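Local atomic coordinates of effector protein B, substrate of the Dot/Icm secretion system (Legionella drancourtii, PDB entry 4JVS), a protein that probably acts as a GTPase-activating protein, a bacterial effector exported by the Dot/Icm secretion system that speeds GTP hydrolysis by a target GTPase. Residues K159-I170 / A198-V209; M241-F251 / E275-F285. All coordinates share one frame; numbering follows the deposited sequence.

Contact 1: K159-I170 / A198-V209; sequences KMQRLATAGQNI and ALDDFMQYKTEV
Leu163, on helix 156-177, drops into a hollow of helix 193-214 lined by Phe202, Tyr205, Lys206 and Val209. Phe202 in turn sits among Leu163, Ala166, Gly167 and Ile170, so the pair meets as knobs into holes. The two segments run nearly antiparallel, their axes at 156° and 8.7 Å apart at closest approach. Take the leucine atom by atom. Leu163 CB lies 3.8 Å from Val209 CG2, with CB of Tyr205 also close. With CG of Leu163 swung opposite the backbone N (chi1 168°), the branch point arrives near CE1 of Phe202 and the two methyls part company. Leu163 CD1 settles over a face of the Phe202 ring, 4.0 Å from the ring centroid in a CH-pi contact. The same methyl also touches the backbone N of Lys206. Leu163 CD2 presses on Val209 CG2 at 3.6 Å.

Beside it, Arg162 crosses Tyr205 at about a right angle and lays its CG over the middle of the ring, 3.8 Å from the centroid and 12° off the normal, while its NH2 hydrogen-bonds to the carbonyl O of Pro153. Ala166 instead meets that ring at its edge, CB to CD2 of Tyr205 being 3.5 Å. Farther along, CD1 of Ile170 abuts CB of Phe202 at 3.6 Å, and Ile170 CG2 meets Leu199 CD2. At the other end lies a long salt bridge, Lys159 NZ to Glu208 OE1, 4.0 Å.

Helices 34-45 and 60-80 cover this seam, Phe34 adding an edge-to-face partner for Phe202. With methyls, aryl faces and aliphatic stems making nearly all the joins, this helix pair of the N-terminal GAP subdomain is held by shape and apolar burial, and charge contributes a single loose link at its margin.

Contact 2: M241-F251 / E275-F285; sequences MSGDQLATICF and EVDDSLNGDAF
At the N-terminal end of helix 243-253, just past a Ser242-Gln245 capping box, Gly243 and Asp244 lie against Glu275 and Ser279 of helix 271-280. This is a near-perpendicular helix pair, at 86°, in the C-terminal subdomain of the LepB GAP domain. In the box, Gln245 N donates to Ser242 OG, which also hydrogen-bonds to the carbonyl O of Lys104, and Ser242 N returns a bond to Gln245 OE1. Gly243 lets the backbones close in, its CA lying 3.4 Å from Glu275 O in a CA-H...O contact. Beside it Ser279 OG donates to Asp244 OD1, modelled at a doubtfully short 2.4 Å, while the other carboxylate oxygen, OD2, accepts from the backbone N of Ala106.

One turn on, Leu246 CB packs on Val276 CG2 at 3.6 Å. Past the end of helix 271-280 the chain turns back and inserts Phe285, whose CZ touches Ala247 CB at 3.7 Å. Phe251 leans its CZ on Leu280 CD2 and drives an edge into the Phe285 face, planes at 69°. Phe251 CE2 stands 3.5 Å above that ring, off toward the rim, and Ala284 CB covers the opposite face.

From the N terminus, the chain first lays down helices 34-45 and 60-80, which later flank contact 1. Contact 1 then folds helix 193-214 back on helix 156-177, closing a loop of 27 residues inside the N-terminal GAP subdomain. Only after it has closed does contact 2 open, bringing 275-285 back to 241-251 across 23 residues of the C-terminal subdomain, just over half of them helical. The two are thus in series, neither nested nor crossing. Contacts 1 and 2 lie on opposite sides of the chain's centre, with centres about 35 Å and nearest atoms about 17 Å apart. In contact 2 the Ala284 side chain is about 10 Å from a bound GDP.

Contact 1: K159-I170 / A198-V209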
loop_
_atom_site.group_PDB
_atom_site.type_symbol
_atom_site.label_atom_id
_atom_site.label_comp_id
_atom_site.label_asym_id
_atom_site.label_seq_id
_atom_site.Cartn_x
_atom_site.Cartn_y
_atom_site.Cartn_z
ATOM N N LYS A 159 -0.341 17.031 3.668
ATOM C CA LYS A 159 -1.768 17.331 3.725
ATOM C C LYS A 159 -2.555 16.599 2.642
ATOM O O LYS A 159 -3.659 16.111 2.893
ATOM C CB LYS A 159 -2.011 18.845 3.664
ATOM C CG LYS A 159 -1.628 19.559 4.960
ATOM C CD LYS A 159 -1.658 21.080 4.845
ATOM C CE LYS A 159 -1.176 21.751 6.130
ATOM N NZ LYS A 159 -1.239 23.238 6.035
ATOM N N MET A 160 -1.972 16.522 1.445
ATOM C CA MET A 160 -2.595 15.870 0.299
ATOM C C MET A 160 -2.670 14.377 0.528
ATOM O O MET A 160 -3.686 13.741 0.247
ATOM C CB MET A 160 -1.770 16.117 -0.956
ATOM C CG MET A 160 -1.590 17.576 -1.286
ATOM S SD MET A 160 -3.138 18.368 -1.738
ATOM C CE MET A 160 -2.689 20.079 -1.452
ATOM N N GLN A 161 -1.577 13.821 1.031
ATOM C CA GLN A 161 -1.494 12.396 1.299
ATOM C C GLN A 161 -2.472 12.012 2.408
ATOM O O GLN A 161 -2.984 10.892 2.458
ATOM C CB GLN A 161 -0.056 12.042 1.674
ATOM C CG GLN A 161 0.180 10.608 2.034
ATOM C CD GLN A 161 1.308 10.006 1.241
ATOM O OE1 GLN A 161 1.224 9.902 0.019
ATOM N NE2 GLN A 161 2.380 9.604 1.928
ATOM N N ARG A 162 -2.793 12.961 3.234
ATOM C CA ARG A 162 -3.579 12.729 4.400
ATOM C C ARG A 162 -5.019 12.739 4.026
ATOM O O ARG A 162 -5.798 12.016 4.574
ATOM C CB ARG A 162 -3.255 13.854 5.354
ATOM C CG ARG A 162 -3.694 13.750 6.730
ATOM C CD ARG A 162 -3.185 14.933 7.442
ATOM N NE ARG A 162 -1.822 14.700 7.872
ATOM C CZ ARG A 162 -0.938 15.644 8.135
ATOM N NH1 ARG A 162 -1.257 16.903 7.992
ATOM N NH2 ARG A 162 0.270 15.310 8.522
ATOM N N LEU A 163 -5.368 13.602 3.100
ATOM C CA LEU A 163 -6.701 13.642 2.507
ATOM C C LEU A 163 -6.925 12.382 1.680
ATOM O O LEU A 163 -8.011 11.811 1.645
ATOM C CB LEU A 163 -6.827 14.877 1.604
ATOM C CG LEU A 163 -8.043 14.960 0.674
ATOM C CD1 LEU A 163 -9.307 15.297 1.447
ATOM C CD2 LEU A 163 -7.816 15.945 -0.474
ATOM N N ALA A 164 -5.862 11.969 1.011
ATOM C CA ALA A 164 -5.863 10.777 0.185
ATOM C C ALA A 164 -6.169 9.554 1.028
ATOM O O ALA A 164 -7.079 8.785 0.715
ATOM C CB ALA A 164 -4.514 10.626 -0.484
ATOM N N THR A 165 -5.393 9.393 2.097
ATOM C CA THR A 165 -5.512 8.260 3.009
ATOM C C THR A 165 -6.891 8.254 3.650
ATOM O O THR A 165 -7.478 7.201 3.875
ATOM C CB THR A 165 -4.445 8.326 4.139
ATOM O OG1 THR A 165 -3.139 8.528 3.576
ATOM C CG2 THR A 165 -4.459 7.051 4.992
ATOM N N ALA A 166 -7.395 9.449 3.938
ATOM C CA ALA A 166 -8.701 9.623 4.553
ATOM C C ALA A 166 -9.801 9.063 3.664
ATOM O O ALA A 166 -10.730 8.408 4.144
ATOM C CB ALA A 166 -8.951 11.107 4.853
ATOM N N GLY A 167 -9.691 9.333 2.366
ATOM C CA GLY A 167 -10.661 8.870 1.396
ATOM C C GLY A 167 -10.601 7.365 1.269
ATOM O O GLY A 167 -11.641 6.709 1.126
ATOM N N GLN A 168 -9.383 6.823 1.322
ATOM C CA GLN A 168 -9.167 5.384 1.266
ATOM C C GLN A 168 -9.866 4.698 2.429
ATOM O O GLN A 168 -10.490 3.649 2.276
ATOM C CB GLN A 168 -7.675 5.074 1.319
ATOM C CG GLN A 168 -6.891 5.570 0.107
ATOM C CD GLN A 168 -5.467 5.035 0.068
ATOM O OE1 GLN A 168 -4.686 5.217 1.010
ATOM N NE2 GLN A 168 -5.127 4.365 -1.022
ATOM N N ASN A 169 -9.774 5.313 3.596
ATOM C CA ASN A 169 -10.314 4.731 4.805
ATOM C C ASN A 169 -11.843 4.671 4.782
ATOM O O ASN A 169 -12.437 3.743 5.336
ATOM C CB ASN A 169 -9.794 5.508 6.012
ATOM C CG ASN A 169 -10.021 4.787 7.321
ATOM O OD1 ASN A 169 -10.264 3.580 7.353
ATOM N ND2 ASN A 169 -9.941 5.532 8.420
ATOM N N ILE A 170 -12.477 5.654 4.144
ATOM C CA ILE A 170 -13.927 5.653 3.988
ATOM C C ILE A 170 -14.351 4.385 3.241
ATOM O O ILE A 170 -15.259 3.666 3.652
ATOM C CB ILE A 170 -14.414 6.886 3.196
ATOM C CG1 ILE A 170 -14.110 8.179 3.955
ATOM C CG2 ILE A 170 -15.902 6.783 2.885
ATOM C CD1 ILE A 170 -14.529 9.432 3.208
ATOM N N ALA A 198 -14.414 8.638 9.764
ATOM C CA ALA A 198 -13.715 8.633 8.514
ATOM C C ALA A 198 -14.317 9.646 7.611
ATOM O O ALA A 198 -13.649 10.291 6.870
ATOM C CB ALA A 198 -13.779 7.267 7.882
ATOM N N LEU A 199 -15.613 9.758 7.648
ATOM C CA LEU A 199 -16.288 10.741 6.821
ATOM C C LEU A 199 -15.929 12.160 7.259
ATOM O O LEU A 199 -15.593 13.005 6.419
ATOM C CB LEU A 199 -17.803 10.529 6.863
ATOM C CG LEU A 199 -18.276 9.182 6.329
ATOM C CD1 LEU A 199 -19.771 9.042 6.459
ATOM C CD2 LEU A 199 -17.857 9.039 4.891
ATOM N N ASP A 200 -15.987 12.415 8.567
ATOM C CA ASP A 200 -15.689 13.747 9.108
ATOM C C ASP A 200 -14.204 14.110 8.953
ATOM O O ASP A 200 -13.870 15.262 8.678
ATOM C CB ASP A 200 -16.139 13.873 10.571
ATOM C CG ASP A 200 -17.654 13.706 10.747
ATOM O OD1 ASP A 200 -18.413 14.115 9.833
ATOM O OD2 ASP A 200 -18.085 13.165 11.797
ATOM N N ASP A 201 -13.316 13.132 9.117
ATOM C CA ASP A 201 -11.893 13.355 8.881
ATOM C C ASP A 201 -11.617 13.727 7.425
ATOM O O ASP A 201 -10.712 14.515 7.142
ATOM C CB ASP A 201 -11.073 12.124 9.274
ATOM C CG ASP A 201 -10.929 11.974 10.781
ATOM O OD1 ASP A 201 -11.804 12.486 11.521
ATOM O OD2 ASP A 201 -9.941 11.345 11.228
ATOM N N PHE A 202 -12.393 13.159 6.501
ATOM C CA PHE A 202 -12.245 13.517 5.092
ATOM C C PHE A 202 -12.587 14.992 4.835
ATOM O O PHE A 202 -11.781 15.735 4.268
ATOM C CB PHE A 202 -13.084 12.615 4.188
ATOM C CG PHE A 202 -12.868 12.882 2.729
ATOM C CD1 PHE A 202 -11.735 12.400 2.084
ATOM C CD2 PHE A 202 -13.772 13.639 2.008
ATOM C CE1 PHE A 202 -11.523 12.656 0.737
ATOM C CE2 PHE A 202 -13.566 13.901 0.663
ATOM C CZ PHE A 202 -12.441 13.410 0.027
ATOM N N MET A 203 -13.790 15.386 5.251
ATOM C CA MET A 203 -14.232 16.777 5.258
ATOM C C MET A 203 -13.190 17.758 5.790
ATOM O O MET A 203 -12.910 18.782 5.159
ATOM C CB MET A 203 -15.480 16.909 6.124
ATOM C CG MET A 203 -16.756 17.192 5.375
ATOM S SD MET A 203 -17.315 15.762 4.443
ATOM C CE MET A 203 -16.710 16.151 2.781
ATOM N N GLN A 204 -12.644 17.460 6.968
ATOM C CA GLN A 204 -11.664 18.335 7.606
ATOM C C GLN A 204 -10.432 18.517 6.733
ATOM O O GLN A 204 -10.002 19.645 6.474
ATOM C CB GLN A 204 -11.240 17.773 8.966
ATOM C CG GLN A 204 -12.346 17.737 10.002
ATOM C CD GLN A 204 -11.946 16.982 11.274
ATOM O OE1 GLN A 204 -10.769 16.647 11.477
ATOM N NE2 GLN A 204 -12.930 16.713 12.136
ATOM N N TYR A 205 -9.866 17.396 6.293
ATOM C CA TYR A 205 -8.659 17.393 5.484
ATOM C C TYR A 205 -8.906 18.062 4.132
ATOM O O TYR A 205 -8.003 18.683 3.567
ATOM C CB TYR A 205 -8.175 15.956 5.285
ATOM C CG TYR A 205 -7.680 15.271 6.546
ATOM C CD1 TYR A 205 -7.012 15.980 7.537
ATOM C CD2 TYR A 205 -7.875 13.905 6.741
ATOM C CE1 TYR A 205 -6.559 15.345 8.691
ATOM C CE2 TYR A 205 -7.431 13.264 7.892
ATOM C CZ TYR A 205 -6.772 13.989 8.858
ATOM O OH TYR A 205 -6.327 13.358 9.989
ATOM N N LYS A 206 -10.133 17.932 3.622
ATOM C CA LYS A 206 -10.544 18.593 2.383
ATOM C C LYS A 206 -10.535 20.106 2.571
ATOM O O LYS A 206 -10.167 20.856 1.666
ATOM C CB LYS A 206 -11.945 18.133 1.977
ATOM C CG LYS A 206 -12.278 18.333 0.524
ATOM C CD LYS A 206 -13.542 19.167 0.320
ATOM C CE LYS A 206 -13.962 19.193 -1.152
ATOM N NZ LYS A 206 -12.783 19.219 -2.096
ATOM N N THR A 207 -10.951 20.546 3.756
ATOM C CA THR A 207 -10.948 21.963 4.105
ATOM C C THR A 207 -9.546 22.536 3.985
ATOM O O THR A 207 -9.341 23.545 3.317
ATOM C CB THR A 207 -11.433 22.191 5.547
ATOM O OG1 THR A 207 -12.682 21.511 5.757
ATOM C CG2 THR A 207 -11.595 23.677 5.818
ATOM N N GLU A 208 -8.577 21.873 4.567
ATOM C CA GLU A 208 -7.203 22.298 4.515
ATOM C C GLU A 208 -6.588 22.207 3.160
ATOM O O GLU A 208 -5.727 22.968 2.826
ATOM C CB GLU A 208 -6.418 21.385 5.376
ATOM C CG GLU A 208 -6.790 21.420 6.750
ATOM C CD GLU A 208 -5.661 20.995 7.577
ATOM O OE1 GLU A 208 -4.536 21.346 7.227
ATOM O OE2 GLU A 208 -5.864 20.298 8.566
ATOM N N VAL A 209 -6.969 21.197 2.415
ATOM C CA VAL A 209 -6.493 21.032 1.044
ATOM C C VAL A 209 -7.053 22.113 0.115
ATOM O O VAL A 209 -6.308 22.739 -0.655
ATOM C CB VAL A 209 -6.859 19.644 0.506
ATOM C CG1 VAL A 209 -6.752 19.605 -1.013
ATOM C CG2 VAL A 209 -5.968 18.594 1.138
#

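Contact 2: M241-F251 / E275-F285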
loop_
_atom_site.group_PDB
_atom_site.type_symbol
_atom_site.label_atom_id
_atom_site.label_comp_id
_atom_site.label_asym_id
_atom_site.label_seq_id
_atom_site.Cartn_x
_atom_site.Cartn_y
_atom_site.Cartn_z
ATOM N N MET A 241 20.902 5.056 -17.207
ATOM C CA MET A 241 19.872 4.273 -16.541
ATOM C C MET A 241 19.991 2.768 -16.786
ATOM O O MET A 241 20.481 2.333 -17.826
ATOM C CB MET A 241 18.494 4.789 -16.947
ATOM C CG MET A 241 18.298 6.239 -16.574
ATOM S SD MET A 241 16.568 6.672 -16.408
ATOM C CE MET A 241 16.662 7.846 -15.049
ATOM N N SER A 242 19.549 1.976 -15.816
ATOM C CA SER A 242 19.484 0.532 -15.987
ATOM C C SER A 242 18.317 0.186 -16.889
ATOM O O SER A 242 17.496 1.045 -17.203
ATOM C CB SER A 242 19.281 -0.160 -14.640
ATOM O OG SER A 242 17.916 -0.101 -14.250
ATOM N N GLY A 243 18.234 -1.080 -17.283
ATOM C CA GLY A 243 17.142 -1.542 -18.118
ATOM C C GLY A 243 15.858 -1.441 -17.336
ATOM O O GLY A 243 14.833 -1.004 -17.856
ATOM N N ASP A 244 15.926 -1.842 -16.074
ATOM C CA ASP A 244 14.773 -1.762 -15.192
ATOM C C ASP A 244 14.236 -0.332 -15.045
ATOM O O ASP A 244 13.025 -0.111 -15.080
ATOM C CB ASP A 244 15.114 -2.327 -13.818
ATOM C CG ASP A 244 15.049 -3.842 -13.774
ATOM O OD1 ASP A 244 14.813 -4.470 -14.830
ATOM O OD2 ASP A 244 15.252 -4.405 -12.675
ATOM N N GLN A 245 15.140 0.629 -14.866
ATOM C CA GLN A 245 14.765 2.035 -14.801
ATOM C C GLN A 245 14.077 2.462 -16.107
ATOM O O GLN A 245 13.051 3.161 -16.099
ATOM C CB GLN A 245 15.996 2.909 -14.522
ATOM C CG GLN A 245 16.215 3.281 -13.054
ATOM C CD GLN A 245 17.571 3.952 -12.798
ATOM O OE1 GLN A 245 18.505 3.818 -13.588
ATOM N NE2 GLN A 245 17.674 4.676 -11.690
ATOM N N LEU A 246 14.637 2.026 -17.231
ATOM C CA LEU A 246 14.137 2.437 -18.534
ATOM C C LEU A 246 12.752 1.855 -18.816
ATOM O O LEU A 246 11.865 2.555 -19.305
ATOM C CB LEU A 246 15.130 2.046 -19.636
ATOM C CG LEU A 246 16.454 2.812 -19.753
ATOM C CD1 LEU A 246 17.403 2.087 -20.676
ATOM C CD2 LEU A 246 16.219 4.213 -20.260
ATOM N N ALA A 247 12.580 0.572 -18.501
ATOM C CA ALA A 247 11.300 -0.125 -18.642
ATOM C C ALA A 247 10.234 0.483 -17.737
ATOM O O ALA A 247 9.073 0.605 -18.135
ATOM C CB ALA A 247 11.469 -1.601 -18.320
ATOM N N THR A 248 10.629 0.841 -16.517
ATOM C CA THR A 248 9.752 1.563 -15.607
ATOM C C THR A 248 9.205 2.835 -16.262
ATOM O O THR A 248 8.016 3.142 -16.144
ATOM C CB THR A 248 10.475 1.920 -14.298
ATOM O OG1 THR A 248 10.850 0.718 -13.623
ATOM C CG2 THR A 248 9.570 2.736 -13.374
ATOM N N ILE A 249 10.075 3.561 -16.959
ATOM C CA ILE A 249 9.679 4.792 -17.647
ATOM C C ILE A 249 8.699 4.488 -18.785
ATOM O O ILE A 249 7.641 5.110 -18.886
ATOM C CB ILE A 249 10.911 5.581 -18.181
ATOM C CG1 ILE A 249 11.731 6.149 -17.018
ATOM C CG2 ILE A 249 10.466 6.698 -19.090
ATOM C CD1 ILE A 249 13.027 6.836 -17.420
ATOM N N CYS A 250 9.049 3.523 -19.629
ATOM C CA CYS A 250 8.182 3.113 -20.726
ATOM C C CYS A 250 6.782 2.705 -20.260
ATOM O O CYS A 250 5.775 3.155 -20.820
ATOM C CB CYS A 250 8.825 1.965 -21.492
ATOM S SG CYS A 250 10.228 2.495 -22.448
ATOM N N PHE A 251 6.728 1.847 -19.241
ATOM C CA PHE A 251 5.457 1.389 -18.690
ATOM C C PHE A 251 4.622 2.549 -18.180
ATOM O O PHE A 251 3.392 2.511 -18.234
ATOM C CB PHE A 251 5.691 0.399 -17.560
ATOM C CG PHE A 251 6.064 -0.965 -18.027
ATOM C CD1 PHE A 251 5.554 -1.466 -19.206
ATOM C CD2 PHE A 251 6.921 -1.754 -17.285
ATOM C CE1 PHE A 251 5.895 -2.725 -19.639
ATOM C CE2 PHE A 251 7.262 -3.016 -17.712
ATOM C CZ PHE A 251 6.750 -3.499 -18.890
ATOM N N GLU A 275 18.550 -2.479 -23.551
ATOM C CA GLU A 275 18.351 -2.581 -22.139
ATOM C C GLU A 275 16.917 -2.732 -21.795
ATOM O O GLU A 275 16.584 -3.426 -20.876
ATOM C CB GLU A 275 18.926 -1.389 -21.446
ATOM C CG GLU A 275 20.291 -1.044 -21.959
ATOM C CD GLU A 275 21.350 -1.280 -20.943
ATOM O OE1 GLU A 275 21.375 -0.577 -19.941
ATOM O OE2 GLU A 275 22.170 -2.171 -21.151
ATOM N N VAL A 276 16.067 -2.024 -22.505
ATOM C CA VAL A 276 14.650 -2.112 -22.298
ATOM C C VAL A 276 14.119 -3.464 -22.631
ATOM O O VAL A 276 13.299 -3.964 -21.928
ATOM C CB VAL A 276 13.898 -1.081 -23.112
ATOM C CG1 VAL A 276 12.415 -1.323 -23.019
ATOM C CG2 VAL A 276 14.203 0.294 -22.600
ATOM N N ASP A 277 14.594 -4.050 -23.711
ATOM C CA ASP A 277 14.136 -5.366 -24.146
ATOM C C ASP A 277 14.489 -6.490 -23.168
ATOM O O ASP A 277 13.660 -7.354 -22.883
ATOM C CB ASP A 277 14.673 -5.699 -25.544
ATOM C CG ASP A 277 14.036 -6.956 -26.134
ATOM O OD1 ASP A 277 14.776 -7.782 -26.725
ATOM O OD2 ASP A 277 12.797 -7.112 -26.015
ATOM N N ASP A 278 15.710 -6.503 -22.651
ATOM C CA ASP A 278 16.079 -7.619 -21.790
ATOM C C ASP A 278 15.568 -7.451 -20.352
ATOM O O ASP A 278 15.619 -8.388 -19.544
ATOM C CB ASP A 278 17.581 -7.958 -21.881
ATOM C CG ASP A 278 18.469 -6.852 -21.367
ATOM O OD1 ASP A 278 18.221 -6.338 -20.252
ATOM O OD2 ASP A 278 19.430 -6.509 -22.078
ATOM N N SER A 279 15.064 -6.257 -20.046
ATOM C CA SER A 279 14.327 -6.054 -18.805
ATOM C C SER A 279 12.870 -6.477 -18.983
ATOM O O SER A 279 12.283 -7.088 -18.096
ATOM C CB SER A 279 14.416 -4.605 -18.340
ATOM O OG SER A 279 15.235 -4.498 -17.188
ATOM N N LEU A 280 12.290 -6.155 -20.135
ATOM C CA LEU A 280 10.951 -6.623 -20.468
ATOM C C LEU A 280 10.900 -8.145 -20.457
ATOM O O LEU A 280 9.884 -8.736 -20.097
ATOM C CB LEU A 280 10.534 -6.124 -21.849
ATOM C CG LEU A 280 10.090 -4.673 -21.973
ATOM C CD1 LEU A 280 10.176 -4.230 -23.425
ATOM C CD2 LEU A 280 8.680 -4.533 -21.474
ATOM N N ASN A 281 12.007 -8.764 -20.865
ATOM C CA ASN A 281 12.131 -10.219 -20.899
ATOM C C ASN A 281 12.684 -10.790 -19.595
ATOM O O ASN A 281 13.301 -11.859 -19.583
ATOM C CB ASN A 281 13.024 -10.645 -22.065
ATOM C CG ASN A 281 12.394 -10.365 -23.424
ATOM O OD1 ASN A 281 13.008 -9.731 -24.283
ATOM N ND2 ASN A 281 11.171 -10.850 -23.628
ATOM N N GLY A 282 12.465 -10.060 -18.505
ATOM C CA GLY A 282 12.892 -10.488 -17.186
ATOM C C GLY A 282 11.711 -11.006 -16.396
ATOM O O GLY A 282 10.743 -11.493 -16.978
ATOM N N ASP A 283 11.742 -10.809 -15.096
ATOM C CA ASP A 283 10.760 -11.348 -14.186
ATOM C C ASP A 283 10.368 -10.294 -13.193
ATOM O O ASP A 283 9.561 -10.518 -12.330
ATOM C CB ASP A 283 11.391 -12.483 -13.404
ATOM C CG ASP A 283 11.647 -13.692 -14.237
ATOM O OD1 ASP A 283 10.725 -14.125 -14.939
ATOM O OD2 ASP A 283 12.768 -14.222 -14.184
ATOM N N ALA A 284 10.993 -9.147 -13.299
ATOM C CA ALA A 284 10.808 -8.081 -12.330
ATOM C C ALA A 284 9.472 -7.386 -12.488
ATOM O O ALA A 284 9.042 -6.676 -11.582
ATOM C CB ALA A 284 11.941 -7.073 -12.422
ATOM N N PHE A 285 8.823 -7.585 -13.630
ATOM C CA PHE A 285 7.558 -6.912 -13.909
ATOM C C PHE A 285 6.389 -7.892 -14.025
ATOM O O PHE A 285 5.278 -7.506 -14.373
ATOM C CB PHE A 285 7.672 -6.039 -15.168
ATOM C CG PHE A 285 8.864 -5.136 -15.157
ATOM C CD1 PHE A 285 8.806 -3.897 -14.545
ATOM C CD2 PHE A 285 10.057 -5.536 -15.737
ATOM C CE1 PHE A 285 9.912 -3.069 -14.519
ATOM C CE2 PHE A 285 11.166 -4.712 -15.717
ATOM C CZ PHE A 285 11.096 -3.477 -15.104
#